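Long-range contact in trehalose synthase regulatory protein (Candida albicans, PDB 5HUS), which probably acts as a regulatory subunit of trehalose synthesis, its C-terminal domain having the HAD-type fold of trehalose-phosphate phosphatases: residues A[14-25]-A[242-250]. Numbering follows the deposited sequence.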
loop_
_atom_site.group_PDB
_atom_site.type_symbol
_atom_site.label_atom_id
_atom_site.label_comp_id
_atom_site.label_asym_id
_atom_site.label_seq_id
_atom_site.Cartn_x
_atom_site.Cartn_y
_atom_site.Cartn_z
ATOM N N TRP A 14 -12.731 -17.021 -7.316
ATOM C CA TRP A 14 -11.493 -16.834 -6.567
ATOM C C TRP A 14 -11.615 -17.403 -5.149
ATOM O O TRP A 14 -10.669 -17.994 -4.626
ATOM C CB TRP A 14 -11.129 -15.340 -6.531
ATOM C CG TRP A 14 -10.000 -14.992 -5.611
ATOM C CD1 TRP A 14 -8.665 -15.016 -5.903
ATOM C CD2 TRP A 14 -10.105 -14.548 -4.252
ATOM N NE1 TRP A 14 -7.934 -14.625 -4.807
ATOM C CE2 TRP A 14 -8.795 -14.332 -3.781
ATOM C CE3 TRP A 14 -11.181 -14.321 -3.384
ATOM C CZ2 TRP A 14 -8.529 -13.899 -2.484
ATOM C CZ3 TRP A 14 -10.916 -13.888 -2.097
ATOM C CH2 TRP A 14 -9.597 -13.681 -1.660
ATOM N N CYS A 15 -12.788 -17.235 -4.541
ATOM C CA CYS A 15 -13.059 -17.771 -3.205
ATOM C C CYS A 15 -13.137 -19.291 -3.169
ATOM O O CYS A 15 -13.094 -19.896 -2.097
ATOM C CB CYS A 15 -14.377 -17.216 -2.657
ATOM S SG CYS A 15 -14.391 -15.484 -2.226
ATOM N N SER A 16 -13.279 -19.908 -4.337
ATOM C CA SER A 16 -13.546 -21.341 -4.405
ATOM C C SER A 16 -12.284 -22.152 -4.139
ATOM O O SER A 16 -11.769 -22.840 -5.022
ATOM C CB SER A 16 -14.141 -21.710 -5.764
ATOM O OG SER A 16 -14.655 -23.030 -5.746
ATOM N N VAL A 17 -11.782 -22.055 -2.911
ATOM C CA VAL A 17 -10.569 -22.755 -2.519
ATOM C C VAL A 17 -10.723 -23.385 -1.145
ATOM O O VAL A 17 -11.627 -23.041 -0.383
ATOM C CB VAL A 17 -9.337 -21.812 -2.485
ATOM C CG1 VAL A 17 -8.993 -21.316 -3.878
ATOM C CG2 VAL A 17 -9.582 -20.644 -1.535
ATOM N N ASN A 18 -9.821 -24.305 -0.835
ATOM C CA ASN A 18 -9.766 -24.905 0.483
ATOM C C ASN A 18 -8.584 -24.337 1.264
ATOM O O ASN A 18 -7.442 -24.766 1.077
ATOM C CB ASN A 18 -9.662 -26.425 0.374
ATOM C CG ASN A 18 -9.877 -27.118 1.702
ATOM O OD1 ASN A 18 -10.318 -26.502 2.672
ATOM N ND2 ASN A 18 -9.576 -28.411 1.749
ATOM N N GLY A 19 -8.861 -23.365 2.129
ATOM C CA GLY A 19 -7.818 -22.711 2.899
ATOM C C GLY A 19 -8.119 -21.243 3.143
ATOM O O GLY A 19 -9.215 -20.765 2.836
ATOM N N LYS A 20 -7.143 -20.526 3.694
ATOM C CA LYS A 20 -7.326 -19.119 4.049
ATOM C C LYS A 20 -7.328 -18.198 2.828
ATOM O O LYS A 20 -6.701 -18.490 1.807
ATOM C CB LYS A 20 -6.233 -18.670 5.023
ATOM C CG LYS A 20 -6.245 -19.372 6.371
ATOM C CD LYS A 20 -4.958 -19.060 7.130
ATOM C CE LYS A 20 -4.943 -19.650 8.532
ATOM N NZ LYS A 20 -3.660 -19.331 9.229
ATOM N N ARG A 21 -8.029 -17.076 2.955
ATOM C CA ARG A 21 -8.083 -16.065 1.904
ATOM C C ARG A 21 -7.534 -14.750 2.438
ATOM O O ARG A 21 -7.981 -14.271 3.477
ATOM C CB ARG A 21 -9.517 -15.865 1.407
ATOM C CG ARG A 21 -10.270 -17.163 1.120
ATOM C CD ARG A 21 -11.760 -16.881 1.027
ATOM N NE ARG A 21 -12.578 -18.091 1.045
ATOM C CZ ARG A 21 -13.896 -18.086 1.215
ATOM N NH1 ARG A 21 -14.536 -16.937 1.388
ATOM N NH2 ARG A 21 -14.575 -19.227 1.219
ATOM N N LEU A 22 -6.567 -14.178 1.723
ATOM C CA LEU A 22 -5.927 -12.927 2.125
ATOM C C LEU A 22 -6.299 -11.832 1.144
ATOM O O LEU A 22 -6.105 -11.976 -0.065
ATOM C CB LEU A 22 -4.403 -13.083 2.189
ATOM C CG LEU A 22 -3.621 -11.794 2.474
ATOM C CD1 LEU A 22 -3.989 -11.229 3.837
ATOM C CD2 LEU A 22 -2.131 -12.072 2.379
ATOM N N ILE A 23 -6.861 -10.748 1.670
ATOM C CA ILE A 23 -7.316 -9.643 0.842
ATOM C C ILE A 23 -6.623 -8.371 1.281
ATOM O O ILE A 23 -6.673 -8.008 2.452
ATOM C CB ILE A 23 -8.845 -9.468 0.923
ATOM C CG1 ILE A 23 -9.538 -10.720 0.362
ATOM C CG2 ILE A 23 -9.279 -8.221 0.176
ATOM C CD1 ILE A 23 -11.043 -10.749 0.542
ATOM N N ILE A 24 -5.948 -7.719 0.343
ATOM C CA ILE A 24 -5.219 -6.492 0.641
ATOM C C ILE A 24 -5.799 -5.364 -0.191
ATOM O O ILE A 24 -5.809 -5.428 -1.423
ATOM C CB ILE A 24 -3.703 -6.660 0.366
ATOM C CG1 ILE A 24 -3.132 -7.715 1.319
ATOM C CG2 ILE A 24 -2.974 -5.325 0.523
ATOM C CD1 ILE A 24 -1.754 -8.183 0.969
ATOM N N LEU A 25 -6.333 -4.353 0.495
ATOM C CA LEU A 25 -7.009 -3.247 -0.170
ATOM C C LEU A 25 -6.220 -1.952 -0.011
ATOM O O LEU A 25 -6.092 -1.430 1.100
ATOM C CB LEU A 25 -8.421 -3.073 0.393
ATOM C CG LEU A 25 -9.296 -4.333 0.377
ATOM C CD1 LEU A 25 -10.686 -4.050 0.966
ATOM C CD2 LEU A 25 -9.401 -4.865 -1.044
ATOM N N GLU A 242 -1.234 -22.556 3.952
ATOM C CA GLU A 242 -2.437 -22.218 4.711
ATOM C C GLU A 242 -3.290 -21.205 3.959
ATOM O O GLU A 242 -4.513 -21.234 4.051
ATOM C CB GLU A 242 -2.080 -21.674 6.095
ATOM C CG GLU A 242 -1.412 -22.682 7.021
ATOM C CD GLU A 242 -2.402 -23.626 7.678
ATOM O OE1 GLU A 242 -3.623 -23.449 7.479
ATOM O OE2 GLU A 242 -1.956 -24.545 8.398
ATOM N N VAL A 243 -2.642 -20.312 3.218
ATOM C CA VAL A 243 -3.360 -19.356 2.380
ATOM C C VAL A 243 -3.482 -19.903 0.961
ATOM O O VAL A 243 -2.478 -20.168 0.300
ATOM C CB VAL A 243 -2.666 -17.971 2.360
ATOM C CG1 VAL A 243 -3.301 -17.066 1.306
ATOM C CG2 VAL A 243 -2.742 -17.324 3.737
ATOM N N ALA A 244 -4.719 -20.074 0.505
ATOM C CA ALA A 244 -4.991 -20.655 -0.804
ATOM C C ALA A 244 -5.473 -19.624 -1.822
ATOM O O ALA A 244 -5.649 -19.941 -2.998
ATOM C CB ALA A 244 -6.023 -21.776 -0.671
ATOM N N ALA A 245 -5.693 -18.391 -1.372
ATOM C CA ALA A 245 -6.135 -17.326 -2.264
ATOM C C ALA A 245 -5.661 -15.970 -1.770
ATOM O O ALA A 245 -5.789 -15.670 -0.586
ATOM C CB ALA A 245 -7.652 -17.332 -2.396
ATOM N N VAL A 246 -5.116 -15.167 -2.682
ATOM C CA VAL A 246 -4.675 -13.804 -2.368
ATOM C C VAL A 246 -5.281 -12.817 -3.363
ATOM O O VAL A 246 -5.313 -13.077 -4.569
ATOM C CB VAL A 246 -3.139 -13.670 -2.393
ATOM C CG1 VAL A 246 -2.717 -12.254 -2.000
ATOM C CG2 VAL A 246 -2.495 -14.685 -1.465
ATOM N N LEU A 247 -5.768 -11.691 -2.856
ATOM C CA LEU A 247 -6.343 -10.660 -3.705
ATOM C C LEU A 247 -5.749 -9.306 -3.338
ATOM O O LEU A 247 -5.585 -8.995 -2.161
ATOM C CB LEU A 247 -7.872 -10.632 -3.566
ATOM C CG LEU A 247 -8.696 -9.688 -4.454
ATOM C CD1 LEU A 247 -10.083 -10.280 -4.674
ATOM C CD2 LEU A 247 -8.831 -8.282 -3.870
ATOM N N TYR A 248 -5.424 -8.508 -4.347
ATOM C CA TYR A 248 -4.976 -7.137 -4.113
ATOM C C TYR A 248 -5.808 -6.197 -4.951
ATOM O O TYR A 248 -6.006 -6.445 -6.141
ATOM C CB TYR A 248 -3.486 -6.974 -4.448
ATOM C CG TYR A 248 -2.982 -5.551 -4.337
ATOM C CD1 TYR A 248 -3.065 -4.672 -5.415
ATOM C CD2 TYR A 248 -2.445 -5.076 -3.145
ATOM C CE1 TYR A 248 -2.623 -3.362 -5.310
ATOM C CE2 TYR A 248 -2.000 -3.771 -3.031
ATOM C CZ TYR A 248 -2.089 -2.922 -4.118
ATOM O OH TYR A 248 -1.636 -1.626 -4.029
ATOM N N SER A 249 -6.310 -5.130 -4.330
ATOM C CA SER A 249 -7.028 -4.094 -5.057
ATOM C C SER A 249 -6.348 -2.756 -4.835
ATOM O O SER A 249 -5.917 -2.448 -3.722
ATOM C CB SER A 249 -8.488 -4.017 -4.615
ATOM O OG SER A 249 -9.166 -3.003 -5.337
ATOM N N GLY A 250 -6.252 -1.957 -5.889
ATOM C CA GLY A 250 -5.636 -0.654 -5.759
ATOM C C GLY A 250 -6.125 0.326 -6.796
ATOM O O GLY A 250 -7.257 0.230 -7.278
#
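The indole of Trp14 stands on edge against strand 243-250, reaching in beside Ala245 and Leu247. Ala245 CB comes obliquely to the rim of the ring, 3.5 Å from Trp14 CE2. Leu247 CB lies across the ring plane from it, near the rim, 3.5 Å from Trp14 CZ2, while Leu247 CD1 sits over the six-membered ring in a CH-pi contact. With CG of Trp14 trans to the backbone N (chi1 171°), the ring extends from helix 8-15 to the strand, where NE1 makes a weak hydrogen bond to Val246 O.

Alongside the indole, strands 20-25 and 243-250 pair in parallel, their axes only 10° apart. The bond from Leu22 N to Ala245 O is nearly straight, 172° at the hydrogen; from there the pairing runs regularly to Ser249 N and Ile24 O, and Ile24 CG2 lies 3.7 Å from Tyr248 CD2. The more exposed beginning is less regular. A beta bulge shifts the register, and Lys20 O accepts from Ala244 N at 2.9 Å and, weakly, from Ala245 N. The extended Lys20 chain crosses Glu242, but Lys20 NZ stays 4.5 Å from Glu242 OE1, beyond a salt bridge, and hydrogen-bonds to His212 O.

Strands 69-74 and 272-278 flank this central parallel pair, consistent with the Rossmann-like core of the HAD clan. Helix 200-213 covers Leu22, Ile24, Val243 and Val246, while helix 8-15 brings Trp14 over the other face.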